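Local coordinates for short-chain dehydrogenase/reductase SDR (Burkholderia phymatum, PDB 5IG2), which binds NAD and probably serves as an oxidoreductase of the short-chain dehydrogenase/reductase family, acting on CH-OH groups of its donors, at residues Ala80-Ala85 and Val130-Pro135; Met124-Gly129 and His169-Leu174; Ser151-Leu156 and Gly162-Ser167; Pro196-Thr201 and Arg229-Ala234. All blocks are in the same frame, centred on the assembly; numbering follows the deposited sequence.

Contact 1 of 4, residues Ala80-Ala85 and Val130-Pro135; sequences ALADAA and VRVFAP
Phe133 reaches across from helix 112-140 and brings the CE1-CZ bond of its ring against Ala82 of helix 75-89. CE1 lies 3.5 Å from Ala82 CB, and CZ stands just as close to Ala82 CA, at 3.5 Å. The methyl meets the ring obliquely. The CA-CB bond of Phe133 does not aim at the other helix; the ring gets there because CG sits anti to the carbonyl carbon (chi1 -74°), which swings the far end of the side chain across the gap. Val132, the residue before, comes in beside it. Its CG1 touches Ala82 CB at 3.6 Å and also rests 4.0 Å above the plane of the Phe133 ring, displaced toward the rim, so Ala82 is met by a valine methyl and the CE1-CZ end of the ring together. Leu81 adds a looser touch, CG to Phe133 CZ at 4.3 Å, while its side chain also packs on Val18, Val42 and Ala44 of the sheet. Over segments 80-85 and 130-135 the helix axes run roughly parallel, 29° apart, and approach to 10.0 Å, and Phe133 likewise rests on Val18. Trp108 of the second subunit packs on Val130, Ala134 and Pro135. Across the pair the chemistry is wholly apolar: a small alanine on one helix leaves room for a phenylalanine from the other, and dispersion and the exclusion of water hold them together.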
# COMPACT_ATOMS: atom_id res chain seq x y z
N ALA B 80 58.81 1.99 -21.52
CA ALA B 80 57.88 2.92 -22.14
C ALA B 80 56.93 3.52 -21.11
O ALA B 80 56.54 4.69 -21.23
CB ALA B 80 57.09 2.22 -23.25
N LEU B 81 56.58 2.74 -20.08
CA LEU B 81 55.73 3.24 -19.01
C LEU B 81 56.42 4.34 -18.22
O LEU B 81 55.80 5.36 -17.88
CB LEU B 81 55.33 2.07 -18.10
CG LEU B 81 54.49 2.42 -16.87
CD1 LEU B 81 53.12 2.95 -17.29
CD2 LEU B 81 54.37 1.21 -15.93
N ALA B 82 57.71 4.16 -17.90
CA ALA B 82 58.46 5.22 -17.25
C ALA B 82 58.52 6.46 -18.13
O ALA B 82 58.35 7.59 -17.64
CB ALA B 82 59.87 4.75 -16.91
N ASP B 83 58.76 6.28 -19.43
CA ASP B 83 58.82 7.43 -20.34
C ASP B 83 57.49 8.18 -20.37
O ASP B 83 57.47 9.42 -20.39
CB ASP B 83 59.19 6.98 -21.76
CG ASP B 83 60.56 6.31 -21.83
OD1 ASP B 83 61.37 6.45 -20.89
OD2 ASP B 83 60.82 5.64 -22.86
N ALA B 84 56.37 7.46 -20.39
CA ALA B 84 55.07 8.12 -20.35
C ALA B 84 54.85 8.83 -19.02
O ALA B 84 54.29 9.94 -18.98
CB ALA B 84 53.96 7.10 -20.62
N ALA B 85 55.29 8.22 -17.92
CA ALA B 85 55.18 8.86 -16.61
C ALA B 85 55.93 10.18 -16.59
O ALA B 85 55.37 11.22 -16.22
CB ALA B 85 55.71 7.92 -15.53
N VAL B 130 61.86 -2.42 -10.93
CA VAL B 130 62.98 -1.96 -10.12
C VAL B 130 64.10 -1.43 -11.01
O VAL B 130 64.63 -0.33 -10.79
CB VAL B 130 63.48 -3.09 -9.21
CG1 VAL B 130 64.85 -2.74 -8.60
CG2 VAL B 130 62.43 -3.39 -8.14
N ARG B 131 64.47 -2.20 -12.03
CA ARG B 131 65.58 -1.82 -12.90
C ARG B 131 65.33 -0.49 -13.61
O ARG B 131 66.24 0.33 -13.74
CB ARG B 131 65.84 -2.93 -13.93
CG ARG B 131 66.93 -2.60 -14.94
CD ARG B 131 67.14 -3.75 -15.91
NE ARG B 131 65.90 -4.13 -16.58
CZ ARG B 131 65.38 -3.48 -17.61
NH1 ARG B 131 65.99 -2.39 -18.08
NH2 ARG B 131 64.25 -3.90 -18.16
N VAL B 132 64.10 -0.27 -14.07
CA VAL B 132 63.80 0.93 -14.83
C VAL B 132 63.62 2.13 -13.91
O VAL B 132 64.15 3.22 -14.17
CB VAL B 132 62.56 0.70 -15.71
CG1 VAL B 132 62.05 2.02 -16.25
CG2 VAL B 132 62.90 -0.27 -16.85
N PHE B 133 62.87 1.97 -12.83
CA PHE B 133 62.44 3.13 -12.06
C PHE B 133 63.38 3.49 -10.91
O PHE B 133 63.47 4.68 -10.55
CB PHE B 133 61.03 2.90 -11.49
CG PHE B 133 59.94 2.99 -12.53
CD1 PHE B 133 59.35 4.21 -12.83
CD2 PHE B 133 59.50 1.85 -13.19
CE1 PHE B 133 58.34 4.29 -13.77
CE2 PHE B 133 58.49 1.93 -14.14
CZ PHE B 133 57.91 3.14 -14.43
N ALA B 134 64.07 2.52 -10.31
CA ALA B 134 65.00 2.87 -9.23
C ALA B 134 66.04 3.89 -9.66
O ALA B 134 66.26 4.86 -8.91
CB ALA B 134 65.65 1.61 -8.65
N PRO B 135 66.70 3.77 -10.83
CA PRO B 135 67.65 4.84 -11.22
C PRO B 135 66.98 6.19 -11.37
O PRO B 135 67.57 7.21 -11.00
CB PRO B 135 68.21 4.34 -12.56
CG PRO B 135 67.96 2.88 -12.57
CD PRO B 135 66.67 2.69 -11.83

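Contact 2 of 4, residues Met124-Gly129 and His169-Leu174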
# COMPACT_ATOMS: atom_id res chain seq x y z
N MET B 124 59.76 -11.20 -13.30
CA MET B 124 60.38 -10.30 -14.26
C MET B 124 59.68 -8.94 -14.30
O MET B 124 60.33 -7.91 -14.50
CB MET B 124 60.38 -10.94 -15.65
CG MET B 124 61.27 -12.18 -15.70
SD MET B 124 62.95 -11.86 -15.05
CE MET B 124 63.44 -13.52 -14.59
N GLY B 125 58.35 -8.91 -14.12
CA GLY B 125 57.66 -7.63 -14.08
C GLY B 125 58.17 -6.75 -12.94
O GLY B 125 58.42 -5.56 -13.12
N VAL B 126 58.35 -7.35 -11.76
CA VAL B 126 58.92 -6.62 -10.63
C VAL B 126 60.35 -6.23 -10.93
O VAL B 126 60.79 -5.11 -10.63
CB VAL B 126 58.82 -7.48 -9.35
CG1 VAL B 126 59.63 -6.83 -8.22
CG2 VAL B 126 57.36 -7.66 -8.96
N ALA B 127 61.12 -7.15 -11.52
CA ALA B 127 62.52 -6.89 -11.85
C ALA B 127 62.64 -5.71 -12.81
O ALA B 127 63.44 -4.80 -12.58
CB ALA B 127 63.18 -8.14 -12.44
N HIS B 128 61.84 -5.72 -13.89
CA HIS B 128 61.88 -4.59 -14.82
C HIS B 128 61.49 -3.30 -14.12
O HIS B 128 62.10 -2.25 -14.36
CB HIS B 128 60.95 -4.83 -16.00
CG HIS B 128 61.34 -5.97 -16.89
ND1 HIS B 128 62.64 -6.21 -17.27
CD2 HIS B 128 60.58 -6.91 -17.51
CE1 HIS B 128 62.67 -7.26 -18.07
NE2 HIS B 128 61.43 -7.70 -18.24
N GLY B 129 60.47 -3.35 -13.27
CA GLY B 129 60.06 -2.17 -12.53
C GLY B 129 61.19 -1.58 -11.71
O GLY B 129 61.50 -0.39 -11.81
N HIS B 169 58.13 -16.12 -3.34
CA HIS B 169 59.34 -16.14 -2.51
C HIS B 169 60.47 -15.38 -3.19
O HIS B 169 61.28 -14.73 -2.51
CB HIS B 169 59.77 -17.58 -2.21
CG HIS B 169 58.93 -18.26 -1.17
ND1 HIS B 169 59.41 -18.57 0.09
CD2 HIS B 169 57.64 -18.67 -1.19
CE1 HIS B 169 58.45 -19.16 0.79
NE2 HIS B 169 57.37 -19.23 0.04
N ALA B 170 60.53 -15.44 -4.52
CA ALA B 170 61.51 -14.64 -5.25
C ALA B 170 61.27 -13.14 -5.02
O ALA B 170 62.23 -12.38 -4.77
CB ALA B 170 61.46 -14.99 -6.73
N VAL B 171 60.01 -12.69 -5.09
CA VAL B 171 59.70 -11.28 -4.84
C VAL B 171 60.08 -10.90 -3.41
O VAL B 171 60.66 -9.83 -3.17
CB VAL B 171 58.21 -10.99 -5.12
CG1 VAL B 171 57.83 -9.53 -4.73
CG2 VAL B 171 57.89 -11.26 -6.58
N VAL B 172 59.78 -11.77 -2.44
CA VAL B 172 60.12 -11.48 -1.05
C VAL B 172 61.61 -11.20 -0.91
O VAL B 172 62.03 -10.15 -0.40
CB VAL B 172 59.68 -12.63 -0.12
CG1 VAL B 172 60.33 -12.46 1.24
CG2 VAL B 172 58.15 -12.66 0.03
N SER B 173 62.45 -12.13 -1.38
CA SER B 173 63.89 -11.99 -1.15
C SER B 173 64.49 -10.88 -2.00
O SER B 173 65.41 -10.18 -1.55
CB SER B 173 64.61 -13.30 -1.43
OG SER B 173 65.99 -13.12 -1.21
N LEU B 174 64.01 -10.70 -3.25
CA LEU B 174 64.56 -9.61 -4.04
C LEU B 174 64.24 -8.28 -3.39
O LEU B 174 65.07 -7.36 -3.40
CB LEU B 174 64.06 -9.65 -5.49
CG LEU B 174 62.69 -9.14 -5.92
CD1 LEU B 174 62.64 -7.62 -6.08
CD2 LEU B 174 62.30 -9.78 -7.25
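Val126 meeting Val171 and Leu174 is a buried, apolar helix-to-helix contact, joining the middle of helix 112-140 to the middle of helix 162-185 beside strand 144-149. These long helices are the pair that, in classical members of the family, build the four-helix dimer interface, and here too both segments touch the second subunit: Ala127 packs on Trp115 of that subunit, and Ser173 OG is hydrogen-bonded to its Ser157 OG. Within the chain, Val126 does the work of its segment with both methyls. CG1, anti to the backbone N (chi1 170°), runs up against the forked end of Leu174, 3.8 Å from CD1 and 4.1 Å from CD2, the two side chains crossing at a slant. CG2 turns to the neighbouring turn of helix 162-185 and meets Val171 CG2 at 4.3 Å, a looser touch. Leu174 carries its CG between the backbone N and the carbonyl carbon (chi1 80°), a crowded position for a helical leucine, and from it both methyls face Val126. Between the two segments the nearest CA atoms are those of Val126 and Val171, 7.5 Å apart. Beneath them, Val126, Val171 and Leu174 all rest on Asn148 of strand 144-149. With only branched aliphatic groups in touch, the contact has no directional bond to set its register; the fit of methyls and the burial of hydrocarbon have to do so.

Contact 3 of 4, residues Ser151-Leu156 and Gly162-Ser167. With NAD (nicotinamide-adenine-dinucleotide), chain F; ACT (acetate ion), chain G.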
# COMPACT_ATOMS: atom_id res chain seq x y z
N SER B 151 52.95 -11.89 -1.40
CA SER B 151 51.81 -12.66 -0.93
C SER B 151 52.24 -13.37 0.34
O SER B 151 53.44 -13.51 0.57
CB SER B 151 51.36 -13.69 -1.97
OG SER B 151 50.42 -14.59 -1.42
N VAL B 152 51.29 -13.85 1.15
CA VAL B 152 51.67 -14.84 2.16
C VAL B 152 52.22 -16.10 1.50
O VAL B 152 52.96 -16.86 2.15
CB VAL B 152 50.48 -15.19 3.09
CG1 VAL B 152 49.99 -13.94 3.81
CG2 VAL B 152 49.35 -15.88 2.32
N ALA B 153 51.91 -16.34 0.22
CA ALA B 153 52.54 -17.44 -0.52
C ALA B 153 54.02 -17.21 -0.77
O ALA B 153 54.69 -18.12 -1.27
CB ALA B 153 51.84 -17.65 -1.86
N GLY B 154 54.54 -16.02 -0.50
CA GLY B 154 55.97 -15.80 -0.49
C GLY B 154 56.61 -16.08 0.85
O GLY B 154 57.83 -15.99 0.99
N LEU B 155 55.79 -16.40 1.85
CA LEU B 155 56.27 -16.72 3.19
C LEU B 155 55.97 -18.16 3.57
O LEU B 155 56.53 -18.64 4.56
CB LEU B 155 55.63 -15.78 4.23
CG LEU B 155 55.76 -14.27 3.97
CD1 LEU B 155 54.88 -13.50 4.98
CD2 LEU B 155 57.21 -13.84 4.06
N LEU B 156 55.08 -18.83 2.84
CA LEU B 156 54.64 -20.20 3.06
C LEU B 156 54.79 -20.97 1.76
O LEU B 156 55.05 -20.38 0.70
CB LEU B 156 53.18 -20.26 3.50
CG LEU B 156 52.80 -19.52 4.77
CD1 LEU B 156 51.30 -19.46 4.89
CD2 LEU B 156 53.39 -20.26 5.94
N GLY B 162 52.90 -24.40 -6.35
CA GLY B 162 54.35 -24.26 -6.29
C GLY B 162 54.95 -23.23 -7.22
O GLY B 162 55.95 -22.59 -6.88
N ILE B 163 54.37 -23.06 -8.42
CA ILE B 163 54.91 -22.06 -9.34
C ILE B 163 54.65 -20.67 -8.80
O ILE B 163 55.54 -19.80 -8.79
CB ILE B 163 54.31 -22.23 -10.75
CG1 ILE B 163 54.75 -23.55 -11.37
CG2 ILE B 163 54.76 -21.09 -11.65
CD1 ILE B 163 54.15 -23.79 -12.75
N TYR B 164 53.43 -20.44 -8.33
CA TYR B 164 53.07 -19.17 -7.73
C TYR B 164 53.87 -18.92 -6.45
O TYR B 164 54.44 -17.83 -6.27
CB TYR B 164 51.57 -19.16 -7.45
CG TYR B 164 51.01 -17.87 -6.89
CD1 TYR B 164 50.72 -16.79 -7.74
CD2 TYR B 164 50.74 -17.73 -5.53
CE1 TYR B 164 50.18 -15.61 -7.24
CE2 TYR B 164 50.19 -16.55 -5.02
CZ TYR B 164 49.92 -15.50 -5.88
OH TYR B 164 49.39 -14.33 -5.36
N ASN B 165 53.93 -19.92 -5.56
CA ASN B 165 54.73 -19.81 -4.35
C ASN B 165 56.16 -19.40 -4.67
O ASN B 165 56.69 -18.44 -4.09
CB ASN B 165 54.76 -21.14 -3.58
CG ASN B 165 53.39 -21.60 -3.12
OD1 ASN B 165 52.44 -20.81 -3.07
ND2 ASN B 165 53.27 -22.89 -2.77
N ALA B 166 56.79 -20.12 -5.61
CA ALA B 166 58.18 -19.86 -5.94
C ALA B 166 58.38 -18.44 -6.42
O ALA B 166 59.32 -17.75 -6.01
CB ALA B 166 58.67 -20.87 -6.99
N SER B 167 57.46 -17.96 -7.27
CA SER B 167 57.59 -16.59 -7.78
C SER B 167 57.46 -15.58 -6.65
O SER B 167 58.17 -14.56 -6.64
CB SER B 167 56.56 -16.33 -8.89
OG SER B 167 55.23 -16.26 -8.39
PA NAD F . 43.62 -8.94 -10.11
O1A NAD F . 43.43 -9.98 -11.15
O2A NAD F . 42.31 -8.32 -9.62
O5B NAD F . 44.61 -7.78 -10.56
C5B NAD F . 45.88 -8.08 -11.17
C4B NAD F . 45.95 -7.28 -12.44
O4B NAD F . 47.22 -7.51 -13.08
C3B NAD F . 44.86 -7.59 -13.48
O3B NAD F . 44.15 -6.41 -13.85
C2B NAD F . 45.66 -8.13 -14.68
O2B NAD F . 45.10 -7.75 -15.93
C1B NAD F . 47.01 -7.46 -14.47
N9A NAD F . 48.12 -8.13 -15.15
C8A NAD F . 48.34 -9.47 -15.27
N7A NAD F . 49.36 -9.78 -16.03
C5A NAD F . 49.85 -8.55 -16.44
C6A NAD F . 50.92 -8.18 -17.27
N6A NAD F . 51.67 -9.06 -17.95
N1A NAD F . 51.17 -6.86 -17.43
C2A NAD F . 50.39 -5.98 -16.81
N3A NAD F . 49.33 -6.20 -16.02
C4A NAD F . 49.11 -7.52 -15.88
O3 NAD F . 44.38 -9.57 -8.87
PN NAD F . 45.02 -8.90 -7.56
O1N NAD F . 44.59 -7.49 -7.45
O2N NAD F . 44.74 -9.83 -6.44
O5D NAD F . 46.56 -9.00 -7.95
C5D NAD F . 47.50 -7.99 -7.53
C4D NAD F . 48.67 -8.68 -6.87
O4D NAD F . 48.28 -9.18 -5.57
C3D NAD F . 49.26 -9.87 -7.63
O3D NAD F . 50.68 -9.80 -7.61
C2D NAD F . 48.79 -11.07 -6.81
O2D NAD F . 49.68 -12.17 -6.96
C1D NAD F . 48.85 -10.45 -5.42
N1N NAD F . 48.08 -11.19 -4.30
C2N NAD F . 46.75 -11.36 -4.42
C3N NAD F . 46.04 -11.98 -3.41
C7N NAD F . 44.55 -12.06 -3.40
O7N NAD F . 43.99 -12.90 -2.67
N7N NAD F . 43.87 -11.31 -4.25
C4N NAD F . 46.72 -12.42 -2.29
C5N NAD F . 48.09 -12.22 -2.18
C6N NAD F . 48.76 -11.61 -3.21
C ACT G . 47.41 -15.65 -2.83
O ACT G . 47.27 -16.18 -1.69
OXT ACT G . 48.49 -15.06 -3.03
CH3 ACT G . 46.34 -15.69 -3.88
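The Tyr164 ring takes Ala153 CB obliquely, 3.7 Å from CE2, while near its plane, at the hydroxyl edge, lie the ribose O2D of NAD and the OXT of a bound acetate. CG anti to the backbone N (chi1 -177°) sends the ring out from helix 162-185 to this spot. Its OH donates to acetate OXT at 2.6 Å and accepts from NAD O2D at 2.7 Å. Ser151 OG binds the same OXT, also at 2.6 Å, so two hydroxyls grip one acetate oxygen beside the nicotinamide. Ser151 OG is positioned by an ST turn, accepting from Ala153 N at 2.8 Å with an N-H...O angle of 163°. Together with Lys168, four residues on, Tyr164 fits the YxxxK motif of the family, and the serine-tyrosine pair is consistent with its usual active site; the acetate probably marks the substrate pocket. The next residue, Asn165, brings OD1 to 3.4 Å from Ala153 CB, and its ND2 is hydrogen-bonded to Pro158 O of the same chain and to Thr177 OG1 of the second subunit. The loop leaves strand 144-149 and leads into helix 162-185, whose Ile163 and Ala166 pack on helix 112-140; Leu155 and Leu156 lean on helix 267-279.

Contact 4 of 4, residues Pro196-Thr201 and Arg229-Ala234. With NAD (nicotinamide-adenine-dinucleotide), chain F.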
# COMPACT_ATOMS: atom_id res chain seq x y z
N PRO B 196 49.79 -10.04 1.40
CA PRO B 196 48.41 -10.29 1.83
C PRO B 196 48.02 -11.75 1.74
O PRO B 196 48.62 -12.54 1.01
CB PRO B 196 47.57 -9.46 0.84
CG PRO B 196 48.56 -8.67 0.03
CD PRO B 196 49.83 -9.45 0.06
N ALA B 197 46.99 -12.10 2.52
CA ALA B 197 46.27 -13.35 2.35
C ALA B 197 45.12 -13.11 1.38
O ALA B 197 45.04 -12.07 0.72
CB ALA B 197 45.80 -13.90 3.70
N PHE B 198 44.20 -14.07 1.27
CA PHE B 198 43.19 -14.01 0.22
C PHE B 198 42.29 -12.78 0.37
O PHE B 198 41.78 -12.50 1.45
CB PHE B 198 42.34 -15.28 0.22
CG PHE B 198 43.15 -16.53 0.10
CD1 PHE B 198 43.76 -16.87 -1.09
CD2 PHE B 198 43.29 -17.38 1.19
CE1 PHE B 198 44.49 -18.03 -1.20
CE2 PHE B 198 44.01 -18.54 1.09
CZ PHE B 198 44.62 -18.86 -0.11
N VAL B 199 42.09 -12.07 -0.74
CA VAL B 199 41.24 -10.87 -0.82
C VAL B 199 40.41 -10.99 -2.10
O VAL B 199 40.96 -11.40 -3.13
CB VAL B 199 42.10 -9.59 -0.86
CG1 VAL B 199 41.22 -8.37 -1.07
CG2 VAL B 199 42.91 -9.46 0.41
N PRO B 200 39.09 -10.64 -2.09
CA PRO B 200 38.31 -10.70 -3.34
C PRO B 200 38.86 -9.80 -4.43
O PRO B 200 38.74 -8.58 -4.36
CB PRO B 200 36.90 -10.25 -2.90
CG PRO B 200 36.83 -10.55 -1.45
CD PRO B 200 38.23 -10.29 -0.94
N THR B 201 39.47 -10.41 -5.45
CA THR B 201 39.96 -9.71 -6.64
C THR B 201 39.72 -10.63 -7.84
O THR B 201 39.02 -11.64 -7.74
CB THR B 201 41.45 -9.36 -6.55
OG1 THR B 201 42.22 -10.57 -6.55
CG2 THR B 201 41.77 -8.56 -5.29
N ARG B 229 39.58 -24.33 -8.35
CA ARG B 229 38.32 -24.11 -7.65
C ARG B 229 38.56 -23.73 -6.20
O ARG B 229 37.83 -22.90 -5.65
CB ARG B 229 37.44 -25.36 -7.76
CG ARG B 229 37.20 -25.74 -9.21
CD ARG B 229 36.11 -26.76 -9.38
NE ARG B 229 35.77 -26.89 -10.80
CZ ARG B 229 36.06 -27.95 -11.55
NH1 ARG B 229 35.71 -27.95 -12.84
NH2 ARG B 229 36.66 -29.01 -11.03
N GLN B 230 39.58 -24.31 -5.57
CA GLN B 230 39.91 -23.92 -4.20
C GLN B 230 40.33 -22.46 -4.15
O GLN B 230 39.89 -21.71 -3.27
CB GLN B 230 41.00 -24.82 -3.62
N LEU B 231 41.16 -22.04 -5.11
CA LEU B 231 41.58 -20.64 -5.15
C LEU B 231 40.40 -19.71 -5.42
O LEU B 231 40.30 -18.64 -4.81
CB LEU B 231 42.67 -20.46 -6.21
CG LEU B 231 43.22 -19.04 -6.33
CD1 LEU B 231 44.01 -18.67 -5.08
CD2 LEU B 231 44.06 -18.88 -7.57
N GLN B 232 39.50 -20.09 -6.32
CA GLN B 232 38.31 -19.27 -6.55
C GLN B 232 37.55 -19.05 -5.26
O GLN B 232 37.16 -17.92 -4.93
CB GLN B 232 37.41 -19.93 -7.60
CG GLN B 232 37.93 -19.83 -9.04
CD GLN B 232 37.49 -18.55 -9.73
OE1 GLN B 232 36.66 -17.80 -9.21
NE2 GLN B 232 38.04 -18.30 -10.92
N ARG B 233 37.35 -20.12 -4.48
CA ARG B 233 36.60 -20.03 -3.23
C ARG B 233 37.33 -19.19 -2.19
O ARG B 233 36.71 -18.37 -1.49
CB ARG B 233 36.33 -21.43 -2.67
CG ARG B 233 35.41 -22.32 -3.51
CD ARG B 233 35.29 -23.72 -2.90
NE ARG B 233 34.99 -23.68 -1.47
CZ ARG B 233 35.84 -24.03 -0.50
NH1 ARG B 233 37.06 -24.47 -0.80
NH2 ARG B 233 35.47 -23.95 0.77
N ALA B 234 38.64 -19.39 -2.05
CA ALA B 234 39.38 -18.69 -1.00
C ALA B 234 39.42 -17.20 -1.28
O ALA B 234 39.22 -16.38 -0.38
CB ALA B 234 40.80 -19.26 -0.91
PA NAD F . 43.62 -8.94 -10.11
O1A NAD F . 43.43 -9.98 -11.15
O2A NAD F . 42.31 -8.32 -9.62
O5B NAD F . 44.61 -7.78 -10.56
C5B NAD F . 45.88 -8.08 -11.17
C4B NAD F . 45.95 -7.28 -12.44
O4B NAD F . 47.22 -7.51 -13.08
C3B NAD F . 44.86 -7.59 -13.48
O3B NAD F . 44.15 -6.41 -13.85
C2B NAD F . 45.66 -8.13 -14.68
O2B NAD F . 45.10 -7.75 -15.93
C1B NAD F . 47.01 -7.46 -14.47
N9A NAD F . 48.12 -8.13 -15.15
C8A NAD F . 48.34 -9.47 -15.27
N7A NAD F . 49.36 -9.78 -16.03
C5A NAD F . 49.85 -8.55 -16.44
C6A NAD F . 50.92 -8.18 -17.27
N6A NAD F . 51.67 -9.06 -17.95
N1A NAD F . 51.17 -6.86 -17.43
C2A NAD F . 50.39 -5.98 -16.81
N3A NAD F . 49.33 -6.20 -16.02
C4A NAD F . 49.11 -7.52 -15.88
O3 NAD F . 44.38 -9.57 -8.87
PN NAD F . 45.02 -8.90 -7.56
O1N NAD F . 44.59 -7.49 -7.45
O2N NAD F . 44.74 -9.83 -6.44
O5D NAD F . 46.56 -9.00 -7.95
C5D NAD F . 47.50 -7.99 -7.53
C4D NAD F . 48.67 -8.68 -6.87
O4D NAD F . 48.28 -9.18 -5.57
C3D NAD F . 49.26 -9.87 -7.63
O3D NAD F . 50.68 -9.80 -7.61
C2D NAD F . 48.79 -11.07 -6.81
O2D NAD F . 49.68 -12.17 -6.96
C1D NAD F . 48.85 -10.45 -5.42
N1N NAD F . 48.08 -11.19 -4.30
C2N NAD F . 46.75 -11.36 -4.42
C3N NAD F . 46.04 -11.98 -3.41
C7N NAD F . 44.55 -12.06 -3.40
O7N NAD F . 43.99 -12.90 -2.67
N7N NAD F . 43.87 -11.31 -4.25
C4N NAD F . 46.72 -12.42 -2.29
C5N NAD F . 48.09 -12.22 -2.18
C6N NAD F . 48.76 -11.61 -3.21
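Phe198 and Ala234 join the nicotinamide-binding loop that follows strand 189-194 to helix 222-236, a contact at the partly exposed rim of the NAD pocket. The methyl of Ala234 sits over one face of the Phe198 ring, CB 3.6 Å from the centroid and only 4° off the normal, a nearly centred CH-pi contact. Leu231, one turn back along the helix, crosses the ring at a slant with CD1 4.0 Å from Phe198 CE1. Phe198 CB also packs 3.4 Å from Ala234 O, so the side chain lies close against the helix backbone. Phe198 itself borders the cofactor, CA 3.2 Å from NAD O7N, and the next residue binds it: Val199 N donates to the carboxamide O7N of NAD at 2.8 Å (157°), and NAD N7N gives a longer bond back to Val199 O at 3.1 Å. This pair of backbone bonds fixes the rotation of the carboxamide. Farther along, Thr201 OG1, placed between its backbone N and carbonyl carbon (chi1 67°), donates to the NAD phosphate oxygen O2N at 2.6 Å, and Ile203 N is a further partner of that hydroxyl. Pro196, Val199 and Thr201 also touch Phe26. A loop after the sixth strand that reads the carboxamide with backbone N and O and then reaches the phosphates is characteristic of the short-chain dehydrogenase Rossmann fold, in which the following helical region commonly borders the substrate pocket.

From the N terminus, contact 1 opens on helix 75-89 and closes on helix 112-140, binding two helices that both rest on strand 16-20. Before it closes, contact 2 has opened earlier on that second helix, at 124-129; it ends on helix 162-185, so the two loops cross. Contact 3 is a short loop nested inside that of contact 2, between the end of strand 144-149 and the start of helix 162-185, and the two touch where His169 NE2 meets Leu156 O. Contact 4 follows in series, from the loop after strand 189-194 to helix 222-236; Pro196 O bonds back to Val152 N. Contacts 3 and 4 both border NAD, while contacts 1 to 3 reach the second subunit.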